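Local coordinates for uncharacterized protein (Bacteroides ovatus, PDB 3NQK) that is of unknown function but carries an E-set-like domain of unknown function followed by a BT_3044-like C-terminal domain, at residues G204-Y218 with Y275-T287. Sequence-based numbering, arbitrary orientation. Where two conformers were deposited one is given.
Sequences GLINEDMDKDMRKKY and YDFQDFTYGGSGT
Y218 reaches across to the turn that follows strand 264-279, and F277, Q278, D279, F280 and T281 all meet its side chain. With CG anti to the carbonyl carbon (chi1 -61°), the Y218 ring extends from CB towards 277-281 and brings its OH to the start of the turn. Y218 CD1 lies 4.0 Å from F277 CE2, the two side chains crossing at about a right angle. Further along the same edge, Y218 CE1 approaches Q278 O at 3.3 Å, near the ring plane. I206 CD1 sits over the centre of one ring face. On the other edge, CE2 runs beside T281 OG1. At the tip, Y218 OH accepts from F280 N at 2.9 Å. Y218 OH also shares a hydrogen bond with T281 OG1 at 2.8 Å, and either hydroxyl could be the donor. The same OH lies over one face of the F280 ring, towards its rim. T281 is held in turn by an Asx turn, in which its N donates to D279 OD1. A phenylalanine in place of Y218 would probably leave F280 N and T281 OG1 without this partner.

Beyond the hydroxyl, selenomethionine M214 slides past T281, with M214 CG 3.8 Å from T281 CG2. At the far end of the contact, G204 N donates to Y275 OH at 2.8 Å in a nearly straight bond. G204 CA packs on F277 CE1.

The contact packs the connection between strands 198-202 and 219-224, which includes short helix 212-215, on the end of strand 264-279 and the turns that follow it. Strand 292-307 flanks that end, with V296 touching Y275 and F277.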
loop_
_atom_site.group_PDB
_atom_site.type_symbol
_atom_site.label_atom_id
_atom_site.label_comp_id
_atom_site.label_asym_id
_atom_site.label_seq_id
_atom_site.Cartn_x
_atom_site.Cartn_y
_atom_site.Cartn_z
ATOM N N GLY A 204 22.516 29.215 -0.720
ATOM C CA GLY A 204 23.861 28.841 -1.099
ATOM C C GLY A 204 24.361 27.608 -0.417
ATOM O O GLY A 204 23.718 26.569 -0.464
ATOM N N LEU A 205 25.516 27.729 0.231
ATOM C CA LEU A 205 26.154 26.593 0.895
ATOM C C LEU A 205 26.077 26.710 2.418
ATOM O O LEU A 205 26.769 25.997 3.134
ATOM C CB LEU A 205 27.613 26.466 0.444
ATOM C CG LEU A 205 27.826 26.087 -1.034
ATOM C CD1 LEU A 205 29.315 25.954 -1.343
ATOM C CD2 LEU A 205 27.115 24.796 -1.362
ATOM N N ILE A 206 25.184 27.567 2.903
ATOM C CA ILE A 206 24.972 27.725 4.339
ATOM C C ILE A 206 24.768 26.359 5.001
ATOM O O ILE A 206 23.992 25.516 4.505
ATOM C CB ILE A 206 23.744 28.613 4.621
ATOM C CG1 ILE A 206 24.063 30.080 4.309
ATOM C CG2 ILE A 206 23.279 28.465 6.061
ATOM C CD1 ILE A 206 25.128 30.673 5.154
ATOM N N ASN A 207 25.474 26.136 6.111
ATOM C CA ASN A 207 25.396 24.874 6.827
ATOM C C ASN A 207 23.996 24.635 7.376
ATOM O O ASN A 207 23.501 25.406 8.202
ATOM C CB ASN A 207 26.417 24.849 7.962
ATOM C CG ASN A 207 26.672 23.436 8.502
ATOM O OD1 ASN A 207 25.739 22.642 8.726
ATOM N ND2 ASN A 207 27.920 23.127 8.717
ATOM N N GLU A 208 23.392 23.521 6.960
ATOM C CA GLU A 208 22.017 23.172 7.350
ATOM C C GLU A 208 21.918 22.744 8.815
ATOM O O GLU A 208 20.821 22.535 9.320
ATOM C CB GLU A 208 21.459 22.052 6.422
ATOM C CG GLU A 208 21.524 22.428 4.899
ATOM C CD GLU A 208 20.951 21.355 3.954
ATOM O OE1 GLU A 208 20.991 20.164 4.297
ATOM O OE2 GLU A 208 20.496 21.725 2.843
ATOM N N ASP A 209 23.068 22.608 9.488
ATOM C CA ASP A 209 23.112 22.196 10.910
ATOM C C ASP A 209 23.707 23.306 11.778
ATOM O O ASP A 209 24.167 23.069 12.873
ATOM C CB ASP A 209 23.954 20.917 11.071
ATOM C CG ASP A 209 23.296 19.686 10.434
ATOM O OD1 ASP A 209 22.076 19.485 10.622
ATOM O OD2 ASP A 209 24.018 18.892 9.795
HETATM N N MSE A 210 23.711 24.505 11.255
HETATM C CA MSE A 210 24.256 25.656 11.950
HETATM C C MSE A 210 23.309 26.123 13.045
HETATM O O MSE A 210 22.156 25.767 13.053
HETATM C CB MSE A 210 24.492 26.776 10.916
HETATM C CG MSE A 210 24.222 28.183 11.375
HETATM SE SE MSE A 210 24.305 29.426 9.882
HETATM C CE MSE A 210 26.147 29.084 9.368
ATOM N N ASP A 211 23.828 26.890 13.992
ATOM C CA ASP A 211 23.001 27.534 15.029
ATOM C C ASP A 211 21.625 27.913 14.447
ATOM O O ASP A 211 21.547 28.598 13.439
ATOM C CB ASP A 211 23.734 28.788 15.550
ATOM C CG ASP A 211 23.058 29.421 16.767
ATOM O OD1 ASP A 211 21.820 29.616 16.743
ATOM O OD2 ASP A 211 23.792 29.816 17.702
ATOM N N LYS A 212 20.550 27.494 15.110
ATOM C CA LYS A 212 19.184 27.695 14.574
ATOM C C LYS A 212 18.809 29.150 14.443
ATOM O O LYS A 212 18.249 29.553 13.443
ATOM C CB LYS A 212 18.144 26.982 15.442
ATOM C CG LYS A 212 18.122 25.444 15.282
ATOM C CD LYS A 212 17.271 24.772 16.384
ATOM C CE LYS A 212 17.399 23.251 16.353
ATOM N NZ LYS A 212 16.925 22.621 17.633
ATOM N N ASP A 213 19.103 29.941 15.458
ATOM C CA ASP A 213 18.724 31.361 15.433
ATOM C C ASP A 213 19.268 32.077 14.193
ATOM O O ASP A 213 18.644 33.012 13.679
ATOM C CB ASP A 213 19.197 32.078 16.701
ATOM C CG ASP A 213 18.254 31.888 17.859
ATOM O OD1 ASP A 213 17.038 31.655 17.614
ATOM O OD2 ASP A 213 18.713 32.014 19.017
HETATM N N MSE A 214 20.407 31.626 13.711
HETATM C CA MSE A 214 21.014 32.216 12.535
HETATM C C MSE A 214 20.603 31.514 11.259
HETATM O O MSE A 214 20.344 32.162 10.239
HETATM C CB MSE A 214 22.515 32.191 12.670
HETATM C CG MSE A 214 23.016 33.277 13.538
HETATM SE SE MSE A 214 24.607 32.824 14.412
HETATM C CE MSE A 214 25.132 34.650 14.894
ATOM N N ARG A 215 20.485 30.196 11.303
ATOM C CA ARG A 215 20.186 29.480 10.061
ATOM C C ARG A 215 18.802 29.848 9.503
ATOM O O ARG A 215 18.628 29.927 8.298
ATOM C CB ARG A 215 20.402 27.944 10.189
ATOM C CG ARG A 215 19.190 27.122 10.346
ATOM C CD ARG A 215 19.495 25.627 10.081
ATOM N NE ARG A 215 20.228 24.988 11.187
ATOM C CZ ARG A 215 19.778 23.952 11.911
ATOM N NH1 ARG A 215 18.601 23.387 11.641
ATOM N NH2 ARG A 215 20.535 23.447 12.872
ATOM N N LYS A 216 17.862 30.178 10.371
ATOM C CA LYS A 216 16.532 30.517 9.906
ATOM C C LYS A 216 16.569 31.750 9.017
ATOM O O LYS A 216 15.750 31.903 8.120
ATOM C CB LYS A 216 15.530 30.705 11.092
ATOM C CG LYS A 216 15.775 31.913 12.026
ATOM C CD LYS A 216 14.635 32.006 13.130
ATOM C CE LYS A 216 15.001 32.986 14.285
ATOM N N LYS A 217 17.569 32.584 9.212
ATOM C CA LYS A 217 17.664 33.819 8.462
ATOM C C LYS A 217 17.987 33.612 6.981
ATOM O O LYS A 217 17.698 34.460 6.175
ATOM C CB LYS A 217 18.673 34.764 9.135
ATOM C CG LYS A 217 18.096 35.401 10.442
ATOM C CD LYS A 217 19.074 36.324 11.167
ATOM C CE LYS A 217 18.366 37.095 12.315
ATOM N NZ LYS A 217 17.094 37.790 11.837
ATOM N N TYR A 218 18.478 32.431 6.627
ATOM C CA TYR A 218 18.873 32.143 5.244
ATOM C C TYR A 218 17.859 31.295 4.466
ATOM O O TYR A 218 18.156 30.843 3.361
ATOM C CB TYR A 218 20.241 31.458 5.229
ATOM C CG TYR A 218 21.352 32.314 5.822
ATOM C CD1 TYR A 218 21.954 33.314 5.081
ATOM C CD2 TYR A 218 21.775 32.125 7.115
ATOM C CE1 TYR A 218 22.953 34.097 5.619
ATOM C CE2 TYR A 218 22.789 32.902 7.663
ATOM C CZ TYR A 218 23.358 33.888 6.925
ATOM O OH TYR A 218 24.362 34.676 7.488
ATOM N N TYR A 275 20.741 33.646 -8.061
ATOM C CA TYR A 275 20.493 34.725 -7.085
ATOM C C TYR A 275 21.741 35.180 -6.363
ATOM O O TYR A 275 22.777 34.530 -6.413
ATOM C CB TYR A 275 19.441 34.287 -6.054
ATOM C CG TYR A 275 19.829 33.071 -5.203
ATOM C CD1 TYR A 275 20.649 33.199 -4.094
ATOM C CD2 TYR A 275 19.302 31.822 -5.474
ATOM C CE1 TYR A 275 20.977 32.077 -3.300
ATOM C CE2 TYR A 275 19.615 30.717 -4.706
ATOM C CZ TYR A 275 20.445 30.842 -3.617
ATOM O OH TYR A 275 20.737 29.707 -2.850
ATOM N N ASP A 276 21.624 36.308 -5.687
ATOM C CA ASP A 276 22.678 36.803 -4.826
ATOM C C ASP A 276 22.204 36.739 -3.408
ATOM O O ASP A 276 21.005 36.884 -3.150
ATOM C CB ASP A 276 22.996 38.273 -5.142
ATOM C CG ASP A 276 23.819 38.448 -6.396
ATOM O OD1 ASP A 276 24.555 37.509 -6.774
ATOM O OD2 ASP A 276 23.767 39.564 -6.976
ATOM N N PHE A 277 23.147 36.572 -2.475
ATOM C CA PHE A 277 22.874 36.754 -1.048
ATOM C C PHE A 277 24.160 36.958 -0.294
ATOM O O PHE A 277 25.240 36.822 -0.847
ATOM C CB PHE A 277 22.120 35.572 -0.481
ATOM C CG PHE A 277 22.990 34.435 -0.072
ATOM C CD1 PHE A 277 23.482 33.549 -1.015
ATOM C CD2 PHE A 277 23.254 34.197 1.268
ATOM C CE1 PHE A 277 24.272 32.463 -0.632
ATOM C CE2 PHE A 277 24.055 33.119 1.659
ATOM C CZ PHE A 277 24.558 32.255 0.709
ATOM N N GLN A 278 24.040 37.312 0.972
ATOM C CA GLN A 278 25.205 37.572 1.824
ATOM C C GLN A 278 25.155 36.702 3.036
ATOM O O GLN A 278 24.078 36.491 3.605
ATOM C CB GLN A 278 25.211 39.027 2.289
ATOM C CG GLN A 278 25.263 40.015 1.181
ATOM C CD GLN A 278 25.468 41.436 1.670
ATOM O OE1 GLN A 278 25.197 41.766 2.846
ATOM N NE2 GLN A 278 25.946 42.287 0.783
ATOM N N ASP A 279 26.329 36.235 3.471
ATOM C CA ASP A 279 26.458 35.475 4.707
ATOM C C ASP A 279 27.036 36.415 5.707
ATOM O O ASP A 279 28.125 36.934 5.517
ATOM C CB ASP A 279 27.372 34.251 4.506
ATOM C CG ASP A 279 27.680 33.507 5.817
ATOM O OD1 ASP A 279 27.441 34.071 6.899
ATOM O OD2 ASP A 279 28.221 32.382 5.751
ATOM N N PHE A 280 26.286 36.673 6.766
ATOM C CA PHE A 280 26.676 37.675 7.742
ATOM C C PHE A 280 26.739 37.094 9.147
ATOM O O PHE A 280 26.709 37.829 10.131
ATOM C CB PHE A 280 25.689 38.829 7.704
ATOM C CG PHE A 280 24.290 38.431 8.031
ATOM C CD1 PHE A 280 23.476 37.874 7.069
ATOM C CD2 PHE A 280 23.787 38.604 9.309
ATOM C CE1 PHE A 280 22.184 37.507 7.367
ATOM C CE2 PHE A 280 22.491 38.235 9.616
ATOM C CZ PHE A 280 21.690 37.687 8.642
ATOM N N THR A 281 26.871 35.776 9.234
ATOM C CA THR A 281 26.866 35.095 10.514
ATOM C C THR A 281 28.005 34.094 10.635
ATOM O O THR A 281 28.005 33.266 11.521
ATOM C CB THR A 281 25.535 34.350 10.710
ATOM O OG1 THR A 281 25.379 33.351 9.686
ATOM C CG2 THR A 281 24.400 35.308 10.634
ATOM N N TYR A 282 28.993 34.205 9.764
ATOM C CA TYR A 282 30.080 33.214 9.712
ATOM C C TYR A 282 31.074 33.386 10.873
ATOM O O TYR A 282 31.887 32.499 11.145
ATOM C CB TYR A 282 30.811 33.269 8.342
ATOM C CG TYR A 282 31.456 34.608 8.035
ATOM C CD1 TYR A 282 32.726 34.905 8.485
ATOM C CD2 TYR A 282 30.791 35.565 7.291
ATOM C CE1 TYR A 282 33.320 36.117 8.199
ATOM C CE2 TYR A 282 31.376 36.773 7.003
ATOM C CZ TYR A 282 32.640 37.048 7.474
ATOM O OH TYR A 282 33.223 38.270 7.223
ATOM N N GLY A 283 30.977 34.509 11.574
ATOM C CA GLY A 283 31.871 34.790 12.694
ATOM C C GLY A 283 31.386 34.200 13.995
ATOM O O GLY A 283 32.110 34.189 14.992
ATOM N N GLY A 284 30.162 33.697 13.988
ATOM C CA GLY A 284 29.568 33.145 15.181
ATOM C C GLY A 284 28.479 34.043 15.714
ATOM O O GLY A 284 28.263 35.165 15.209
ATOM N N SER A 285 27.812 33.568 16.761
ATOM C CA SER A 285 26.663 34.264 17.337
ATOM C C SER A 285 27.069 35.550 18.062
ATOM O O SER A 285 28.093 35.592 18.764
ATOM C CB SER A 285 25.907 33.332 18.297
ATOM O OG SER A 285 24.592 33.799 18.523
ATOM N N GLY A 286 26.292 36.610 17.831
ATOM C CA GLY A 286 26.476 37.873 18.524
ATOM C C GLY A 286 27.713 38.663 18.122
ATOM O O GLY A 286 28.159 39.545 18.867
ATOM N N THR A 287 28.285 38.342 16.960
ATOM C CA THR A 287 29.438 39.096 16.446
ATOM C C THR A 287 29.072 39.674 15.107
ATOM O O THR A 287 28.498 38.982 14.262
ATOM C CB THR A 287 30.709 38.205 16.267
ATOM O OG1 THR A 287 30.671 37.083 17.171
ATOM C CG2 THR A 287 31.987 39.043 16.500
#